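PDB 6A5D: GPI-anchored protein LLG1 from Arabidopsis thaliana, which probably acts as a membrane-tethered co-receptor that helps a receptor kinase perceive RALF signalling peptides at the plant cell surface. Local coordinates for residues E51-G54 / A55-F59; T76-F79 / S80-L84; P90-F93 / A94-K98. All blocks are in the same frame, centred on the assembly; numbering follows the deposited sequence.

The three contacts illustrate how a small, all-helical, disulfide-rich domain is built from local helical turns that meet through their side chains. Along the chain they come in series: contact 1 in helix 49-60, contact 2 in helix 74-86, contact 3 in helix 92-99. The centres of contacts 1 and 3 are about 10 Å apart, and the C53-C97 disulfide ties these two helices covalently. Contact 2 meets the other two through packing contacts, its centre about 14 Å from that of contact 1 and about 13 Å from that of contact 3. F56, I82 and F93 touch one another, so each of the three helices contributes a side chain to one shared cluster.

Contact 1 of 3, residues E51-G54 / A55-F59; sequences ECCG and AFKDF
K57 lies back along its own helix towards C53, one turn earlier, and its long chain can be followed atom by atom. CB rests 3.6 Å from C53 O, and CG, set anti to the carbonyl carbon (chi1 -77°), stays beside that same oxygen. Fully extended from there, the chain runs past the sulfur: CD passes it, and CE makes the closest approach of the two side chains to each other, 3.6 Å from C53 SG. The ammonium finds its partners beyond the helix: NZ is hydrogen-bonded to the carbonyls of G103 and E105, which fix the end of the chain against the segment that follows helix 92-99. In the backbone, K57 N donates to C53 O at 2.9 Å, a nearly straight bond (169°).

The neighbouring i to i+4 bonds follow the same pattern, with A55 N bonded to E51 O, F56 N to C52 O, and D58 N to G54 O at 2.8 Å. C53 SG is bonded to C97, while C52 SG is bonded to C42. F56 places CB 3.4 Å from C52 O, then sends its ring away to meet F93 and I82. This is a continuous stretch of alpha-helix with adjacent half-cystines, stapled by two disulfides to different parts of a small cysteine-rich helical domain.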
# COMPACT_ATOMS: atom_id res chain seq x y z
N GLU A 51 -9.65 4.07 7.90
CA GLU A 51 -8.45 3.80 8.69
C GLU A 51 -7.47 2.91 7.94
O GLU A 51 -6.26 3.12 8.01
CB GLU A 51 -8.82 3.17 10.04
CG GLU A 51 -9.48 4.11 11.04
CD GLU A 51 -10.87 4.55 10.63
OE1 GLU A 51 -11.26 5.68 10.96
OE2 GLU A 51 -11.54 3.77 9.94
N CYS A 52 -7.99 1.95 7.17
CA CYS A 52 -7.12 1.08 6.40
C CYS A 52 -6.42 1.84 5.29
O CYS A 52 -5.21 1.68 5.09
CB CYS A 52 -7.92 -0.10 5.84
SG CYS A 52 -8.43 -1.34 7.08
N CYS A 53 -7.16 2.67 4.55
CA CYS A 53 -6.54 3.48 3.51
C CYS A 53 -5.51 4.43 4.10
O CYS A 53 -4.41 4.56 3.55
CB CYS A 53 -7.61 4.26 2.74
SG CYS A 53 -6.90 5.34 1.51
N GLY A 54 -5.83 5.08 5.22
CA GLY A 54 -4.87 6.00 5.81
C GLY A 54 -3.59 5.32 6.24
O GLY A 54 -2.50 5.85 6.03
N ALA A 55 -3.70 4.13 6.83
CA ALA A 55 -2.51 3.40 7.27
C ALA A 55 -1.67 2.97 6.08
O ALA A 55 -0.43 3.01 6.12
CB ALA A 55 -2.93 2.19 8.10
N PHE A 56 -2.33 2.52 5.01
CA PHE A 56 -1.63 2.15 3.79
C PHE A 56 -0.89 3.33 3.18
O PHE A 56 0.27 3.19 2.77
CB PHE A 56 -2.65 1.56 2.81
CG PHE A 56 -2.15 1.41 1.42
CD1 PHE A 56 -1.13 0.51 1.13
CD2 PHE A 56 -2.69 2.15 0.38
CE1 PHE A 56 -0.67 0.36 -0.16
CE2 PHE A 56 -2.23 1.99 -0.91
CZ PHE A 56 -1.21 1.10 -1.18
N LYS A 57 -1.55 4.50 3.09
CA LYS A 57 -0.88 5.71 2.60
C LYS A 57 0.28 6.09 3.51
O LYS A 57 1.37 6.42 3.02
CB LYS A 57 -1.88 6.86 2.51
CG LYS A 57 -2.77 6.73 1.27
CD LYS A 57 -3.83 7.83 1.16
CE LYS A 57 -4.66 7.61 -0.10
NZ LYS A 57 -5.61 8.74 -0.36
N ASP A 58 0.08 6.00 4.83
CA ASP A 58 1.17 6.32 5.75
C ASP A 58 2.37 5.40 5.54
O ASP A 58 3.52 5.83 5.64
CB ASP A 58 0.67 6.28 7.19
CG ASP A 58 -0.15 7.50 7.57
OD1 ASP A 58 -0.01 8.55 6.91
OD2 ASP A 58 -0.92 7.43 8.54
N PHE A 59 2.11 4.13 5.21
CA PHE A 59 3.18 3.17 4.95
C PHE A 59 3.84 3.42 3.60
O PHE A 59 5.07 3.36 3.48
CB PHE A 59 2.61 1.74 4.97
CG PHE A 59 3.63 0.68 4.62
CD1 PHE A 59 4.41 0.11 5.62
CD2 PHE A 59 3.83 0.28 3.30
CE1 PHE A 59 5.36 -0.86 5.30
CE2 PHE A 59 4.78 -0.69 2.98
CZ PHE A 59 5.55 -1.25 3.98

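Contact 2 of 3, residues T76-F79 / S80-L84; sequences TTMF and SYINL
The carbonyl oxygen of T77 is gripped twice, by the hydroxyl of S80 and by the backbone N-H of Y81. S80 OG donates to T77 O at 2.7 Å, the shorter of the two bonds, while Y81 N reaches T77 O at 3.1 Å. Both donors come from the same face of the carbonyl plane, the hydroxyl at the more bent C=O angle, 121°. What lets S80 turn back is its first torsion: OG sits in the crowded position between backbone N and carbonyl carbon (chi1 77°), facing the preceding turn.

T77 also meets Y81 by its methyl branch. The two side chains run side by side, CG2 of T77 lying 3.8 Å from CE2 of Y81, while T77 OG1 points to another partner, the carbonyl of D73. Towards the interior, M78 and I82 form a second such pair, with CG of M78 3.7 Å from CD1 of I82. The bend of M78 at chi3 (67°) then brings its terminal methyl over the centre of the F79 ring, CE standing 4.0 Å above the plane. In the backbone, I82 N closes the turn with a nearly straight bond to M78 O.

M78 and I82 continue onto F56 of helix 49-60, whereas T76 and S80 lie on the exposed side. The arrangement is that of an amphipathic alpha-helix, its i to i+4 apolar pair turned inwards and a serine hydroxyl bonded back to the i-3 carbonyl.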
# COMPACT_ATOMS: atom_id res chain seq x y z
N THR A 76 4.27 -4.35 -7.30
CA THR A 76 3.82 -5.73 -7.10
C THR A 76 4.50 -6.37 -5.89
O THR A 76 3.86 -7.13 -5.14
CB THR A 76 4.00 -6.57 -8.37
OG1 THR A 76 5.38 -6.60 -8.74
CG2 THR A 76 3.18 -6.02 -9.52
N THR A 77 5.78 -6.08 -5.67
CA THR A 77 6.47 -6.62 -4.50
C THR A 77 5.86 -6.09 -3.21
O THR A 77 5.61 -6.85 -2.27
CB THR A 77 7.98 -6.34 -4.55
OG1 THR A 77 8.55 -6.95 -5.72
CG2 THR A 77 8.66 -6.91 -3.32
N MET A 78 5.60 -4.78 -3.14
CA MET A 78 5.01 -4.21 -1.93
C MET A 78 3.66 -4.84 -1.62
O MET A 78 3.40 -5.24 -0.48
CB MET A 78 4.85 -2.70 -2.06
CG MET A 78 4.18 -2.14 -0.82
SD MET A 78 3.74 -0.40 -0.97
CE MET A 78 2.47 -0.46 -2.23
N PHE A 79 2.78 -4.90 -2.61
CA PHE A 79 1.47 -5.49 -2.37
C PHE A 79 1.58 -6.96 -1.96
O PHE A 79 0.83 -7.44 -1.10
CB PHE A 79 0.58 -5.31 -3.59
CG PHE A 79 0.02 -3.92 -3.74
CD1 PHE A 79 -0.86 -3.41 -2.78
CD2 PHE A 79 0.33 -3.13 -4.84
CE1 PHE A 79 -1.40 -2.14 -2.91
CE2 PHE A 79 -0.20 -1.85 -4.98
CZ PHE A 79 -1.07 -1.35 -4.01
N SER A 80 2.54 -7.69 -2.53
CA SER A 80 2.68 -9.09 -2.17
C SER A 80 3.03 -9.25 -0.70
O SER A 80 2.48 -10.12 -0.02
CB SER A 80 3.71 -9.78 -3.07
OG SER A 80 5.03 -9.45 -2.69
N TYR A 81 3.87 -8.36 -0.16
CA TYR A 81 4.24 -8.47 1.25
C TYR A 81 3.18 -7.90 2.18
O TYR A 81 2.94 -8.46 3.25
CB TYR A 81 5.61 -7.84 1.52
CG TYR A 81 6.73 -8.73 1.10
CD1 TYR A 81 6.95 -9.95 1.74
CD2 TYR A 81 7.56 -8.39 0.03
CE1 TYR A 81 7.96 -10.79 1.33
CE2 TYR A 81 8.57 -9.24 -0.38
CZ TYR A 81 8.76 -10.44 0.28
OH TYR A 81 9.77 -11.30 -0.10
N ILE A 82 2.54 -6.79 1.80
CA ILE A 82 1.41 -6.31 2.60
C ILE A 82 0.40 -7.42 2.79
O ILE A 82 -0.04 -7.72 3.91
CB ILE A 82 0.75 -5.11 1.91
CG1 ILE A 82 1.68 -3.91 1.93
CG2 ILE A 82 -0.60 -4.82 2.57
CD1 ILE A 82 1.14 -2.71 1.16
N ASN A 83 0.04 -8.08 1.69
CA ASN A 83 -1.04 -9.05 1.74
C ASN A 83 -0.60 -10.31 2.45
O ASN A 83 -1.42 -10.95 3.14
CB ASN A 83 -1.50 -9.34 0.32
CG ASN A 83 -2.08 -8.12 -0.37
OD1 ASN A 83 -2.45 -7.14 0.28
ND2 ASN A 83 -2.16 -8.17 -1.69
N LEU A 84 0.67 -10.69 2.31
CA LEU A 84 1.19 -11.86 3.00
C LEU A 84 1.25 -11.65 4.51
O LEU A 84 0.71 -12.44 5.29
CB LEU A 84 2.57 -12.20 2.45
CG LEU A 84 3.28 -13.31 3.23
CD1 LEU A 84 2.49 -14.61 3.12
CD2 LEU A 84 4.70 -13.48 2.72

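Contact 3 of 3, residues P90-F93 / A94-K98; sequences PGLF and ANQCK
L92 and Q96 meet one turn apart in the first turn of an alpha-helix, with G91 at the N-cap position, where helix 92-99 begins after the loop that leaves helix 74-86. G91 has a positive phi, and with its backbone angles a CB would press on the carbonyl oxygen of the residue before; its own O accepts N95 N at 2.8 Å. The next two bonds, Q96 N to L92 O and C97 N to F93 O, continue the helix.

Among the side chains Q96 does most of the touching. With CG anti to the carbonyl carbon (chi1 -62°) and the chain extended beyond it, its amide comes back over the preceding turn, NE2 towards L92 and OE1 towards F93. NE2 lies 3.5 Å from CD1 of L92, whose chain it crosses obliquely. The Q96 side chain also runs alongside F93, with the ring and amide planes 73° apart. Replacing Q96 by alanine takes away the amide and is likely to leave CD1 of both L92 and F93 without their polar neighbour.

F93 has further neighbours in Y88, whose ring it meets edge-to-face, and in F56 of helix 49-60 and I82 of helix 74-86. C97, disulfide-bonded to C53, holds its sulfur near the same turn, SG 3.5 Å from F93 O. Closest of the Q96 amide's approaches to the ring is OE1, 3.4 Å from CD1 of F93.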
# COMPACT_ATOMS: atom_id res chain seq x y z
N PRO A 90 -6.25 -9.40 -1.87
CA PRO A 90 -5.60 -8.56 -2.89
C PRO A 90 -6.56 -7.48 -3.36
O PRO A 90 -7.74 -7.73 -3.57
CB PRO A 90 -5.27 -9.55 -4.01
CG PRO A 90 -6.26 -10.68 -3.82
CD PRO A 90 -6.44 -10.79 -2.32
N GLY A 91 -6.03 -6.27 -3.51
CA GLY A 91 -6.81 -5.13 -3.91
C GLY A 91 -7.59 -4.44 -2.80
O GLY A 91 -8.26 -3.43 -3.07
N LEU A 92 -7.53 -4.91 -1.62
CA LEU A 92 -8.28 -4.32 -0.51
C LEU A 92 -7.99 -2.82 -0.38
O LEU A 92 -8.90 -1.99 -0.41
CB LEU A 92 -7.95 -5.03 0.80
CG LEU A 92 -8.61 -4.47 2.06
CD1 LEU A 92 -10.12 -4.59 1.98
CD2 LEU A 92 -8.08 -5.17 3.31
N PHE A 93 -6.68 -2.49 -0.24
CA PHE A 93 -6.31 -1.09 0.00
C PHE A 93 -6.60 -0.23 -1.21
O PHE A 93 -7.09 0.90 -1.07
CB PHE A 93 -4.85 -1.00 0.44
CG PHE A 93 -4.60 -1.73 1.71
CD1 PHE A 93 -4.97 -1.17 2.91
CD2 PHE A 93 -4.08 -3.00 1.70
CE1 PHE A 93 -4.79 -1.86 4.10
CE2 PHE A 93 -3.90 -3.71 2.88
CZ PHE A 93 -4.26 -3.14 4.09
N ALA A 94 -6.30 -0.74 -2.40
CA ALA A 94 -6.66 -0.01 -3.61
C ALA A 94 -8.16 0.29 -3.65
O ALA A 94 -8.57 1.42 -3.92
CB ALA A 94 -6.25 -0.83 -4.83
N ASN A 95 -8.99 -0.72 -3.34
CA ASN A 95 -10.44 -0.52 -3.35
C ASN A 95 -10.86 0.47 -2.28
O ASN A 95 -11.63 1.40 -2.56
CB ASN A 95 -11.15 -1.86 -3.12
CG ASN A 95 -11.06 -2.78 -4.31
OD1 ASN A 95 -10.78 -2.35 -5.42
ND2 ASN A 95 -11.33 -4.06 -4.09
N GLN A 96 -10.37 0.28 -1.05
CA GLN A 96 -10.77 1.17 0.04
C GLN A 96 -10.37 2.62 -0.24
O GLN A 96 -11.16 3.54 0.00
CB GLN A 96 -10.14 0.75 1.38
CG GLN A 96 -10.53 -0.62 1.87
CD GLN A 96 -9.58 -1.11 2.95
OE1 GLN A 96 -8.35 -0.92 2.85
NE2 GLN A 96 -10.13 -1.73 4.00
N CYS A 97 -9.15 2.84 -0.72
CA CYS A 97 -8.71 4.21 -0.97
C CYS A 97 -9.51 4.83 -2.12
O CYS A 97 -9.86 6.01 -2.08
CB CYS A 97 -7.21 4.25 -1.27
SG CYS A 97 -6.15 4.01 0.16
N LYS A 98 -9.82 4.03 -3.15
CA LYS A 98 -10.60 4.57 -4.26
C LYS A 98 -12.01 4.90 -3.82
O LYS A 98 -12.64 5.79 -4.41
CB LYS A 98 -10.59 3.60 -5.44
CG LYS A 98 -9.28 3.57 -6.22
CD LYS A 98 -9.19 2.38 -7.17
CE LYS A 98 -10.17 2.45 -8.29
NZ LYS A 98 -9.93 1.25 -9.16